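Local coordinates for gram-negative insecticidal protein (Chromobacterium piscinae, PDB 6FBM), which is an insecticidal toxin of the MACPF and beta-tripod families that probably acts by assembling pores in target membranes, at residues G179-S184 with S260-S265; K207-E212 with D247-G252. One frame throughout, in Å; residues are numbered along the deposited sequence.

Contact 1 of 2, residues G179-S184 with S260-S265; sequences GRLDYS and SQWAES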
ATOM      1  N   GLY A 179      10.749 -22.917  -2.916  1.00 11.48           N
ATOM      2  CA  GLY A 179      12.052 -22.382  -2.511  1.00 11.68           C
ATOM      3  C   GLY A 179      12.948 -23.442  -1.983  1.00 11.85           C
ATOM      4  O   GLY A 179      12.493 -24.426  -1.417  1.00 12.75           O
ATOM      5  N   ARG A 180      14.238 -23.243  -2.165  1.00 12.74           N
ATOM      6  CA  ARG A 180      15.257 -24.209  -1.746  1.00 13.01           C
ATOM      7  C   ARG A 180      16.280 -23.492  -0.902  1.00 14.17           C
ATOM      8  O   ARG A 180      16.669 -22.368  -1.250  1.00 15.37           O
ATOM      9  CB  ARG A 180      15.980 -24.735  -2.971  1.00 12.80           C
ATOM     10  CG  ARG A 180      16.891 -25.911  -2.711  1.00 13.17           C
ATOM     11  CD  ARG A 180      17.466 -26.476  -4.006  1.00 12.48           C
ATOM     12  NE  ARG A 180      18.707 -25.799  -4.356  1.00 12.00           N
ATOM     13  CZ  ARG A 180      18.986 -25.134  -5.475  1.00 11.65           C
ATOM     14  NH1 ARG A 180      18.122 -24.978  -6.464  1.00 11.70           N
ATOM     15  NH2 ARG A 180      20.192 -24.608  -5.609  1.00 11.67           N
ATOM     16  N   LEU A 181      16.761 -24.136   0.162  1.00 14.79           N
ATOM     17  CA  LEU A 181      17.943 -23.648   0.859  1.00 14.35           C
ATOM     18  C   LEU A 181      19.070 -24.636   0.678  1.00 14.21           C
ATOM     19  O   LEU A 181      18.857 -25.837   0.791  1.00 13.77           O
ATOM     20  CB  LEU A 181      17.652 -23.462   2.336  1.00 14.83           C
ATOM     21  CG  LEU A 181      16.633 -22.375   2.674  1.00 15.16           C
ATOM     22  CD1 LEU A 181      16.517 -22.271   4.180  1.00 15.41           C
ATOM     23  CD2 LEU A 181      16.996 -21.022   2.074  1.00 14.55           C
ATOM     24  N   ASP A 182      20.260 -24.103   0.384  1.00 14.19           N
ATOM     25  CA  ASP A 182      21.496 -24.856   0.235  1.00 14.31           C
ATOM     26  C   ASP A 182      22.416 -24.468   1.358  1.00 15.43           C
ATOM     27  O   ASP A 182      22.923 -23.349   1.393  1.00 17.40           O
ATOM     28  CB  ASP A 182      22.181 -24.488  -1.054  1.00 13.68           C
ATOM     29  CG  ASP A 182      21.470 -25.040  -2.262  1.00 14.20           C
ATOM     30  OD1 ASP A 182      20.528 -25.799  -2.082  1.00 14.60           O
ATOM     31  OD2 ASP A 182      21.829 -24.697  -3.404  1.00 15.55           O
ATOM     32  N   TYR A 183      22.617 -25.382   2.305  1.00 15.72           N
ATOM     33  CA  TYR A 183      23.527 -25.181   3.412  1.00 15.11           C
ATOM     34  C   TYR A 183      24.765 -25.911   3.001  1.00 15.70           C
ATOM     35  O   TYR A 183      24.833 -27.140   3.090  1.00 16.02           O
ATOM     36  CB  TYR A 183      22.893 -25.776   4.660  1.00 14.58           C
ATOM     37  CG  TYR A 183      23.639 -25.589   5.966  1.00 13.68           C
ATOM     38  CD1 TYR A 183      23.696 -24.358   6.588  1.00 13.34           C
ATOM     39  CD2 TYR A 183      24.186 -26.673   6.615  1.00 13.58           C
ATOM     40  CE1 TYR A 183      24.349 -24.218   7.792  1.00 13.77           C
ATOM     41  CE2 TYR A 183      24.817 -26.532   7.832  1.00 13.68           C
ATOM     42  CZ  TYR A 183      24.893 -25.308   8.419  1.00 13.60           C
ATOM     43  OH  TYR A 183      25.521 -25.184   9.624  1.00 13.56           O
ATOM     44  N   SER A 184      25.740 -25.167   2.504  1.00 16.66           N
ATOM     45  CA  SER A 184      26.950 -25.788   1.944  1.00 17.60           C
ATOM     46  C   SER A 184      28.153 -25.581   2.858  1.00 17.73           C
ATOM     47  O   SER A 184      28.382 -24.466   3.361  1.00 17.94           O
ATOM     48  CB  SER A 184      27.226 -25.262   0.532  1.00 17.46           C
ATOM     49  OG  SER A 184      27.620 -23.914   0.565  1.00 17.80           O
ATOM     50  N   SER A 260      11.286 -19.105   9.239  1.00 20.89           N
ATOM     51  CA  SER A 260       9.838 -19.269   9.125  1.00 22.37           C
ATOM     52  C   SER A 260       9.231 -18.159   8.256  1.00 23.08           C
ATOM     53  O   SER A 260       8.224 -18.392   7.594  1.00 24.71           O
ATOM     54  CB  SER A 260       9.142 -19.329  10.484  1.00 22.78           C
ATOM     55  OG  SER A 260       9.138 -18.037  11.004  1.00 23.67           O
ATOM     56  N   GLN A 261       9.839 -16.976   8.238  1.00 24.13           N
ATOM     57  CA  GLN A 261       9.394 -15.929   7.316  1.00 25.60           C
ATOM     58  C   GLN A 261       9.651 -16.301   5.857  1.00 24.40           C
ATOM     59  O   GLN A 261       8.809 -16.067   5.004  1.00 26.65           O
ATOM     60  CB  GLN A 261      10.077 -14.585   7.613  1.00 27.59           C
ATOM     61  CG  GLN A 261       9.461 -13.767   8.725  1.00 29.17           C
ATOM     62  CD  GLN A 261      10.278 -12.518   9.019  1.00 31.44           C
ATOM     63  OE1 GLN A 261      10.793 -11.861   8.119  1.00 33.69           O
ATOM     64  NE2 GLN A 261      10.367 -12.171  10.298  1.00 34.96           N
ATOM     65  N   TRP A 262      10.834 -16.845   5.583  1.00 22.42           N
ATOM     66  CA  TRP A 262      11.191 -17.346   4.258  1.00 20.52           C
ATOM     67  C   TRP A 262      10.255 -18.497   3.866  1.00 19.52           C
ATOM     68  O   TRP A 262       9.703 -18.491   2.795  1.00 19.92           O
ATOM     69  CB  TRP A 262      12.670 -17.761   4.227  1.00 19.46           C
ATOM     70  CG  TRP A 262      13.114 -18.342   2.950  1.00 17.90           C
ATOM     71  CD1 TRP A 262      13.647 -17.669   1.893  1.00 17.02           C
ATOM     72  CD2 TRP A 262      13.090 -19.708   2.594  1.00 16.56           C
ATOM     73  NE1 TRP A 262      13.952 -18.549   0.887  1.00 16.38           N
ATOM     74  CE2 TRP A 262      13.614 -19.808   1.296  1.00 16.10           C
ATOM     75  CE3 TRP A 262      12.666 -20.857   3.244  1.00 16.30           C
ATOM     76  CZ2 TRP A 262      13.716 -21.021   0.622  1.00 16.44           C
ATOM     77  CZ3 TRP A 262      12.776 -22.093   2.564  1.00 16.43           C
ATOM     78  CH2 TRP A 262      13.297 -22.152   1.274  1.00 16.46           C
ATOM     79  N   ALA A 263      10.029 -19.432   4.766  1.00 19.52           N
ATOM     80  CA  ALA A 263       9.145 -20.580   4.504  1.00 20.79           C
ATOM     81  C   ALA A 263       7.708 -20.193   4.210  1.00 21.85           C
ATOM     82  O   ALA A 263       7.118 -20.723   3.259  1.00 21.41           O
ATOM     83  CB  ALA A 263       9.183 -21.576   5.645  1.00 20.27           C
ATOM     84  N   GLU A 264       7.131 -19.288   5.003  1.00 23.90           N
ATOM     85  CA  GLU A 264       5.755 -18.826   4.748  1.00 26.79           C
ATOM     86  C   GLU A 264       5.668 -17.871   3.531  1.00 24.77           C
ATOM     87  O   GLU A 264       4.608 -17.710   2.960  1.00 26.97           O
ATOM     88  CB  GLU A 264       5.116 -18.226   6.016  1.00 30.85           C
ATOM     89  CG  GLU A 264       5.607 -16.822   6.407  1.00 36.94           C
ATOM     90  CD  GLU A 264       5.210 -16.370   7.824  1.00 43.07           C
ATOM     91  OE1 GLU A 264       6.007 -15.605   8.439  1.00 43.40           O
ATOM     92  OE2 GLU A 264       4.118 -16.784   8.306  1.00 46.61           O
ATOM     93  N   SER A 265       6.780 -17.260   3.132  1.00 21.71           N
ATOM     94  CA  SER A 265       6.826 -16.422   1.939  1.00 20.77           C
ATOM     95  C   SER A 265       6.809 -17.201   0.609  1.00 20.16           C
ATOM     96  O   SER A 265       6.642 -16.604  -0.446  1.00 22.86           O
ATOM     97  CB  SER A 265       8.091 -15.546   1.932  1.00 21.58           C
ATOM     98  OG  SER A 265       9.227 -16.216   1.349  1.00 21.58           O
TER

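Contact 2 of 2, residues K207-E212 with D247-G252; sequences KALVGE and DRILHG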
ATOM      1  N   LYS A 207      19.365 -28.221  10.539  1.00 16.59           N
ATOM      2  CA  LYS A 207      18.052 -28.335  11.204  1.00 16.10           C
ATOM      3  C   LYS A 207      17.912 -27.521  12.476  1.00 15.62           C
ATOM      4  O   LYS A 207      16.833 -27.046  12.760  1.00 16.14           O
ATOM      5  CB  LYS A 207      17.682 -29.791  11.468  1.00 15.90           C
ATOM      6  CG  LYS A 207      17.264 -30.481  10.199  1.00 16.33           C
ATOM      7  CD  LYS A 207      16.873 -31.929  10.445  1.00 17.42           C
ATOM      8  CE  LYS A 207      16.334 -32.544   9.156  1.00 17.96           C
ATOM      9  NZ  LYS A 207      16.304 -34.027   9.291  1.00 19.08           N
ATOM     10  N   ALA A 208      18.984 -27.366  13.232  1.00 16.46           N
ATOM     11  CA  ALA A 208      18.967 -26.512  14.426  1.00 17.66           C
ATOM     12  C   ALA A 208      18.894 -25.051  14.038  1.00 17.95           C
ATOM     13  O   ALA A 208      18.239 -24.241  14.706  1.00 16.92           O
ATOM     14  CB  ALA A 208      20.198 -26.750  15.283  1.00 17.60           C
ATOM     15  N   LEU A 209      19.561 -24.721  12.945  1.00 18.37           N
ATOM     16  CA  LEU A 209      19.623 -23.360  12.453  1.00 17.68           C
ATOM     17  C   LEU A 209      18.257 -22.827  12.076  1.00 18.24           C
ATOM     18  O   LEU A 209      17.891 -21.722  12.447  1.00 19.59           O
ATOM     19  CB  LEU A 209      20.546 -23.329  11.240  1.00 16.95           C
ATOM     20  CG  LEU A 209      21.105 -22.049  10.782  1.00 16.35           C
ATOM     21  CD1 LEU A 209      21.818 -21.284  11.882  1.00 16.28           C
ATOM     22  CD2 LEU A 209      22.115 -22.387   9.688  1.00 16.59           C
ATOM     23  N   VAL A 210      17.505 -23.640  11.359  1.00 18.21           N
ATOM     24  CA  VAL A 210      16.159 -23.314  10.953  1.00 18.56           C
ATOM     25  C   VAL A 210      15.087 -23.706  11.954  1.00 18.28           C
ATOM     26  O   VAL A 210      13.925 -23.485  11.721  1.00 17.49           O
ATOM     27  CB  VAL A 210      15.844 -23.938   9.552  1.00 18.23           C
ATOM     28  CG1 VAL A 210      16.915 -23.533   8.541  1.00 18.89           C
ATOM     29  CG2 VAL A 210      15.607 -25.412   9.592  1.00 18.29           C
ATOM     30  N   GLY A 211      15.468 -24.325  13.049  1.00 20.15           N
ATOM     31  CA  GLY A 211      14.536 -24.626  14.134  1.00 20.93           C
ATOM     32  C   GLY A 211      13.729 -25.886  13.956  1.00 21.75           C
ATOM     33  O   GLY A 211      12.797 -26.116  14.718  1.00 22.68           O
ATOM     34  N   GLU A 212      14.066 -26.725  12.980  1.00 23.42           N
ATOM     35  CA  GLU A 212      13.399 -28.024  12.881  1.00 26.49           C
ATOM     36  C   GLU A 212      13.775 -28.950  14.040  1.00 26.57           C
ATOM     37  O   GLU A 212      12.963 -29.802  14.453  1.00 28.20           O
ATOM     38  CB  GLU A 212      13.658 -28.684  11.539  1.00 30.07           C
ATOM     39  CG  GLU A 212      12.884 -28.027  10.398  1.00 33.34           C
ATOM     40  CD  GLU A 212      13.406 -28.402   9.036  1.00 35.09           C
ATOM     41  OE1 GLU A 212      13.934 -29.545   8.903  1.00 36.94           O
ATOM     42  OE2 GLU A 212      13.243 -27.567   8.106  1.00 33.78           O
ATOM     43  N   ASP A 247      21.262 -14.365   5.217  1.00 27.33           N
ATOM     44  CA  ASP A 247      22.182 -13.819   6.231  1.00 30.27           C
ATOM     45  C   ASP A 247      21.610 -13.909   7.647  1.00 31.34           C
ATOM     46  O   ASP A 247      22.298 -14.362   8.566  1.00 30.80           O
ATOM     47  CB  ASP A 247      22.694 -12.411   5.897  1.00 32.48           C
ATOM     48  CG  ASP A 247      24.103 -12.455   5.232  1.00 38.14           C
ATOM     49  OD1 ASP A 247      25.048 -12.928   5.907  1.00 46.19           O
ATOM     50  OD2 ASP A 247      24.295 -12.074   4.044  1.00 34.39           O
ATOM     51  N   ARG A 248      20.349 -13.538   7.817  1.00 31.67           N
ATOM     52  CA  ARG A 248      19.693 -13.693   9.129  1.00 33.58           C
ATOM     53  C   ARG A 248      19.519 -15.168   9.551  1.00 31.88           C
ATOM     54  O   ARG A 248      19.643 -15.480  10.742  1.00 30.16           O
ATOM     55  CB  ARG A 248      18.323 -12.988   9.149  1.00 36.69           C
ATOM     56  CG  ARG A 248      18.263 -11.590   9.764  1.00 40.64           C
ATOM     57  CD  ARG A 248      16.852 -11.330  10.321  1.00 43.06           C
ATOM     58  NE  ARG A 248      15.913 -10.850   9.286  1.00 44.71           N
ATOM     59  CZ  ARG A 248      14.598 -11.084   9.244  1.00 45.87           C
ATOM     60  NH1 ARG A 248      13.971 -11.781  10.200  1.00 46.77           N
ATOM     61  NH2 ARG A 248      13.888 -10.548   8.248  1.00 45.61           N
ATOM     62  N   ILE A 249      19.218 -16.066   8.609  1.00 30.36           N
ATOM     63  CA  ILE A 249      19.050 -17.484   8.964  1.00 28.28           C
ATOM     64  C   ILE A 249      20.397 -18.053   9.372  1.00 27.17           C
ATOM     65  O   ILE A 249      20.493 -18.791  10.316  1.00 32.17           O
ATOM     66  CB  ILE A 249      18.454 -18.322   7.799  1.00 27.25           C
ATOM     67  CG1 ILE A 249      17.010 -17.888   7.503  1.00 26.99           C
ATOM     68  CG2 ILE A 249      18.433 -19.800   8.146  1.00 26.57           C
ATOM     69  CD1 ILE A 249      16.521 -18.241   6.123  1.00 25.91           C
ATOM     70  N   LEU A 250      21.442 -17.681   8.669  1.00 25.78           N
ATOM     71  CA  LEU A 250      22.755 -18.250   8.904  1.00 26.71           C
ATOM     72  C   LEU A 250      23.368 -17.740  10.193  1.00 28.22           C
ATOM     73  O   LEU A 250      23.761 -18.518  11.039  1.00 28.53           O
ATOM     74  CB  LEU A 250      23.650 -17.971   7.703  1.00 24.99           C
ATOM     75  CG  LEU A 250      25.000 -18.635   7.676  1.00 25.50           C
ATOM     76  CD1 LEU A 250      24.874 -20.151   7.898  1.00 23.62           C
ATOM     77  CD2 LEU A 250      25.674 -18.337   6.333  1.00 25.69           C
ATOM     78  N   HIS A 251      23.413 -16.421  10.347  1.00 33.37           N
ATOM     79  CA  HIS A 251      24.104 -15.745  11.463  1.00 35.10           C
ATOM     80  C   HIS A 251      23.176 -15.067  12.434  1.00 36.73           C
ATOM     81  O   HIS A 251      23.176 -15.390  13.616  1.00 34.08           O
ATOM     82  CB  HIS A 251      25.050 -14.663  10.914  1.00 34.88           C
ATOM     83  CG  HIS A 251      26.061 -15.188   9.954  1.00 36.24           C
ATOM     84  ND1 HIS A 251      26.115 -14.789   8.635  1.00 40.62           N
ATOM     85  CD2 HIS A 251      27.060 -16.086  10.121  1.00 39.14           C
ATOM     86  CE1 HIS A 251      27.106 -15.421   8.029  1.00 44.80           C
ATOM     87  NE2 HIS A 251      27.688 -16.222   8.907  1.00 44.15           N
ATOM     88  N   GLY A 252      22.404 -14.115  11.897  1.00 42.72           N
ATOM     89  CA  GLY A 252      21.757 -13.032  12.629  1.00 37.94           C
ATOM     90  C   GLY A 252      20.874 -13.448  13.775  1.00 38.79           C
ATOM     91  O   GLY A 252      20.704 -14.642  14.023  1.00 40.56           O
TER

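Contact 1 of 2, residues G179-S184 with S260-S265
Trp262, on helix 255-269, lays its indole against Leu181 and the Gly179-Arg180 peptide of strand 179-187, packing the helix on the antiparallel sheet of the MACPF domain. The short strand and helix axes run 148° apart, 9.5 Å at closest approach. From CB, which is directed at the strand, the tryptophan sets CG anti to its backbone N (chi1 177°), and this carries the indole out from the helix. On the five-membered ring, NE1 hydrogen-bonds the carbonyl O of Gly240, which helps fix the rotation of the ring. Further out, CE2 and CZ2 lie under the leucine: Leu181 CD2 is 3.6 Å from Trp262 CZ2, offset toward the rim. Leu181 CG stands over the six-membered ring, 3.8 Å from its centroid and 18° off the normal, a CH-pi contact. The rim meets backbone instead, with Arg180 N near the ring plane. His128, on the adjoining strand 120-134, meets the indole edge-to-face. At the base of the tryptophan, Ser265 OG donates to Trp262 O at 2.7 Å, one helical turn on. The far tip of the indole closes on the strand, with Trp262 CH2 3.5 Å from Gly179 C.

Contact 2 of 2, residues K207-E212 with D247-G252
With CG anti to the backbone N (chi1 -162°), Leu209 extends from the last turn of helix 198-209 toward the end of helix 246-250; the same choice at Leu250 (chi1 -172°) swings a side chain whose CB points away back to meet it. The two leucines cross at a slant, Leu209 CD2 lying 4.0 Å from Leu250 CD1. The other methyl, Leu209 CD1, sits against backbone, 3.2 Å from Ile249 O and 3.5 Å from Leu250 O. Beside this pair, Val210 CG1 meets the CG2 branch of Ile249 at 4.0 Å. Two helix ends of the MACPF domain are thus joined, each close to where its chain turns off: Gly211, the first residue past helix 198-209 to leave helical angles, has positive phi, and His251 follows the second helix. Strand 232-239 supports the cluster through Leu236, which touches both Ile249 and Leu250, while Phe259 of helix 255-269 touches Val210. Leu209 O is bonded by Ser255 OG, tying the first helix end to the start of helix 255-269. Between the two segments aliphatic carbon meets aliphatic carbon or backbone carbonyl oxygen, which implies cohesion by shape and burial, without directional polar bonds.

Both contacts lie within the MACPF domain, with centres about 10 Å apart, and contact 2 is nested in the chain loop that contact 1 closes. The touching residues of contact 1 are buried throughout; contact 2 is slightly nearer the surface, at the partly exposed Leu250. Tyr183, on the strand of contact 1 but apart from its touching residues, packs on contact 2: its CE1 lies 3.5 Å from Leu209 CD2, and its OH bonds Ser205 on helix 198-209. A second link is the weak hydrogen bond between Gln261 OE1 and Arg248 NH2. Contact 1 sets a helix on a strand by aromatic CH-pi packing, whereas contact 2 joins two helix ends by aliphatic branches.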